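Local atomic coordinates of stress responsive alpha-beta protein (Jannaschia sp., PDB entry 3BB5), a protein that is of unknown function but adopts a dimeric ferredoxin-like fold of the stress-responsive alpha-beta barrel family. Residues 46-51 with 88-93. Residues are numbered along the deposited sequence; the frame is centred on the assembly and turned at random.
Sequences DGLAPE and DAYAVH. With EDO (1,2-ethanediol), chain G.
A small apolar contact, built on L48, joins the C-terminal end of helix 34-48 to the end of helix 84-92 in the helical layer of this ferredoxin-like alpha+beta fold, whose helices pack against an antiparallel sheet. CD1 of L48 sits almost centrally over one face of the H93 imidazole, 3.5 Å from the ring centroid and 9° off its normal, a CH-pi contact. With CG anti to the backbone N (chi1 -171°), H93 carries its imidazole over the L48 methyl, and the two side chains slide past each other in opposite directions. H93 is the N-cap of helix 94-105: its ND1 bonds to the backbone N of T95, a bond that helps set the rotation of the ring. The other methyl of L48, CD2, approaches CD2 of Y90 obliquely at 4.3 Å. The Y90 ring extends toward the sheet, where it touches L55, F77 and C79, while its hydroxyl reaches a 1,2-ethanediol, probably from the crystallisation liquor, that H23 also binds. There Y90 OH and O2 of the diol share a hydrogen bond of 3.1 Å, with O2 at the ring edge, near its plane.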
ATOM      1  N   ASP A  46     -11.885   9.881   7.602  1.00 35.55           N
ATOM      2  CA  ASP A  46     -12.956   8.932   7.965  1.00 35.10           C
ATOM      3  C   ASP A  46     -14.354   9.535   7.754  1.00 34.58           C
ATOM      4  O   ASP A  46     -15.267   8.857   7.286  1.00 32.47           O
ATOM      5  CB  ASP A  46     -12.851   8.442   9.415  1.00 34.05           C
ATOM      6  CG  ASP A  46     -11.758   7.387   9.617  1.00 42.04           C
ATOM      7  OD1 ASP A  46     -11.421   6.677   8.647  1.00 50.79           O
ATOM      8  OD2 ASP A  46     -11.191   7.298  10.737  1.00 45.44           O
ATOM      9  N   GLY A  47     -14.502  10.809   8.101  1.00 33.05           N
ATOM     10  CA  GLY A  47     -15.746  11.520   7.893  1.00 32.40           C
ATOM     11  C   GLY A  47     -16.079  11.756   6.457  1.00 31.20           C
ATOM     12  O   GLY A  47     -17.236  11.699   6.079  1.00 33.44           O
ATOM     13  N   LEU A  48     -15.076  12.064   5.653  1.00 31.57           N
ATOM     14  CA  LEU A  48     -15.287  12.287   4.233  1.00 33.69           C
ATOM     15  C   LEU A  48     -15.655  11.041   3.418  1.00 31.52           C
ATOM     16  O   LEU A  48     -16.556  11.110   2.588  1.00 36.29           O
ATOM     17  CB  LEU A  48     -14.089  13.010   3.598  1.00 33.10           C
ATOM     18  CG  LEU A  48     -14.149  13.208   2.082  1.00 35.30           C
ATOM     19  CD1 LEU A  48     -15.318  14.116   1.701  1.00 30.65           C
ATOM     20  CD2 LEU A  48     -12.795  13.689   1.557  1.00 34.26           C
ATOM     21  N   ALA A  49     -14.993   9.921   3.644  1.00 31.61           N
ATOM     22  CA  ALA A  49     -15.160   8.699   2.816  1.00 32.91           C
ATOM     23  C   ALA A  49     -16.628   8.317   2.482  1.00 35.00           C
ATOM     24  O   ALA A  49     -16.936   8.095   1.307  1.00 34.21           O
ATOM     25  CB  ALA A  49     -14.486   7.544   3.471  1.00 31.40           C
ATOM     26  N   PRO A  50     -17.530   8.233   3.508  1.00 34.83           N
ATOM     27  CA  PRO A  50     -18.960   7.906   3.289  1.00 34.12           C
ATOM     28  C   PRO A  50     -19.710   8.892   2.448  1.00 34.62           C
ATOM     29  O   PRO A  50     -20.812   8.607   2.045  1.00 38.23           O
ATOM     30  CB  PRO A  50     -19.558   7.919   4.706  1.00 33.59           C
ATOM     31  CG  PRO A  50     -18.428   7.871   5.632  1.00 33.06           C
ATOM     32  CD  PRO A  50     -17.241   8.418   4.942  1.00 35.06           C
ATOM     33  N   GLU A  51     -19.139  10.068   2.230  1.00 37.70           N
ATOM     34  CA  GLU A  51     -19.782  11.145   1.509  1.00 37.30           C
ATOM     35  C   GLU A  51     -19.342  11.173   0.067  1.00 37.10           C
ATOM     36  O   GLU A  51     -19.858  11.955  -0.702  1.00 38.18           O
ATOM     37  CB  GLU A  51     -19.499  12.493   2.227  1.00 40.10           C
ATOM     38  CG  GLU A  51     -19.982  12.511   3.724  1.00 41.99           C
ATOM     39  CD  GLU A  51     -21.482  12.162   3.834  1.00 51.66           C
ATOM     40  OE1 GLU A  51     -22.261  12.693   2.976  1.00 53.31           O
ATOM     41  OE2 GLU A  51     -21.868  11.352   4.730  1.00 53.49           O
ATOM     42  N   ASP A  88     -10.115  11.718  -8.491  1.00 38.09           N
ATOM     43  CA  ASP A  88     -10.111  13.161  -8.740  1.00 37.60           C
ATOM     44  C   ASP A  88     -11.148  13.918  -7.932  1.00 37.08           C
ATOM     45  O   ASP A  88     -10.906  15.035  -7.515  1.00 39.65           O
ATOM     46  CB  ASP A  88     -10.371  13.442 -10.213  1.00 39.08           C
ATOM     47  CG  ASP A  88      -9.280  12.907 -11.126  1.00 40.54           C
ATOM     48  OD1 ASP A  88      -8.139  12.664 -10.661  1.00 45.05           O
ATOM     49  OD2 ASP A  88      -9.594  12.727 -12.316  1.00 47.57           O
ATOM     50  N   ALA A  89     -12.312  13.315  -7.729  1.00 36.46           N
ATOM     51  CA  ALA A  89     -13.347  13.882  -6.872  1.00 33.70           C
ATOM     52  C   ALA A  89     -12.820  14.053  -5.466  1.00 34.68           C
ATOM     53  O   ALA A  89     -13.053  15.051  -4.829  1.00 34.54           O
ATOM     54  CB  ALA A  89     -14.557  13.005  -6.854  1.00 31.05           C
ATOM     55  N   TYR A  90     -12.057  13.065  -5.008  1.00 37.16           N
ATOM     56  CA  TYR A  90     -11.447  13.081  -3.687  1.00 36.19           C
ATOM     57  C   TYR A  90     -10.338  14.116  -3.567  1.00 36.14           C
ATOM     58  O   TYR A  90     -10.285  14.869  -2.595  1.00 36.30           O
ATOM     59  CB  TYR A  90     -10.990  11.664  -3.376  1.00 36.08           C
ATOM     60  CG  TYR A  90      -9.953  11.486  -2.295  1.00 38.48           C
ATOM     61  CD1 TYR A  90      -8.621  11.517  -2.599  1.00 30.04           C
ATOM     62  CD2 TYR A  90     -10.313  11.197  -1.001  1.00 35.40           C
ATOM     63  CE1 TYR A  90      -7.682  11.305  -1.651  1.00 37.87           C
ATOM     64  CE2 TYR A  90      -9.381  11.008  -0.046  1.00 36.02           C
ATOM     65  CZ  TYR A  90      -8.057  11.057  -0.377  1.00 35.83           C
ATOM     66  OH  TYR A  90      -7.075  10.829   0.556  1.00 36.90           O
ATOM     67  N   ALA A  91      -9.464  14.154  -4.570  1.00 38.19           N
ATOM     68  CA  ALA A  91      -8.375  15.114  -4.650  1.00 36.85           C
ATOM     69  C   ALA A  91      -8.844  16.539  -4.379  1.00 37.92           C
ATOM     70  O   ALA A  91      -8.254  17.234  -3.562  1.00 38.26           O
ATOM     71  CB  ALA A  91      -7.734  15.052  -6.017  1.00 35.57           C
ATOM     72  N   VAL A  92      -9.920  16.946  -5.054  1.00 37.47           N
ATOM     73  CA  VAL A  92     -10.343  18.326  -5.077  1.00 36.25           C
ATOM     74  C   VAL A  92     -11.282  18.710  -3.969  1.00 36.63           C
ATOM     75  O   VAL A  92     -11.517  19.884  -3.765  1.00 39.03           O
ATOM     76  CB  VAL A  92     -11.014  18.694  -6.431  1.00 38.18           C
ATOM     77  CG1 VAL A  92     -10.022  18.506  -7.557  1.00 39.95           C
ATOM     78  CG2 VAL A  92     -12.303  17.874  -6.669  1.00 33.39           C
ATOM     79  N   HIS A  93     -11.847  17.749  -3.252  1.00 37.47           N
ATOM     80  CA  HIS A  93     -12.836  18.074  -2.230  1.00 35.28           C
ATOM     81  C   HIS A  93     -12.165  18.902  -1.122  1.00 33.71           C
ATOM     82  O   HIS A  93     -11.056  18.559  -0.698  1.00 36.03           O
ATOM     83  CB  HIS A  93     -13.440  16.775  -1.658  1.00 37.04           C
ATOM     84  CG  HIS A  93     -14.616  16.996  -0.759  1.00 32.71           C
ATOM     85  ND1 HIS A  93     -14.500  17.485   0.523  1.00 32.81           N
ATOM     86  CD2 HIS A  93     -15.936  16.774  -0.955  1.00 31.36           C
ATOM     87  CE1 HIS A  93     -15.702  17.568   1.070  1.00 30.09           C
ATOM     88  NE2 HIS A  93     -16.590  17.146   0.191  1.00 28.05           N
TER
HETATM   89  C1  EDO G 103      -2.035  12.630   0.053  1.00 52.94           C
HETATM   90  O1  EDO G 103      -1.701  13.597  -0.956  1.00 48.49           O
HETATM   91  C2  EDO G 103      -3.541  12.602   0.341  1.00 56.09           C
HETATM   92  O2  EDO G 103      -4.207  11.525  -0.356  1.00 52.54           O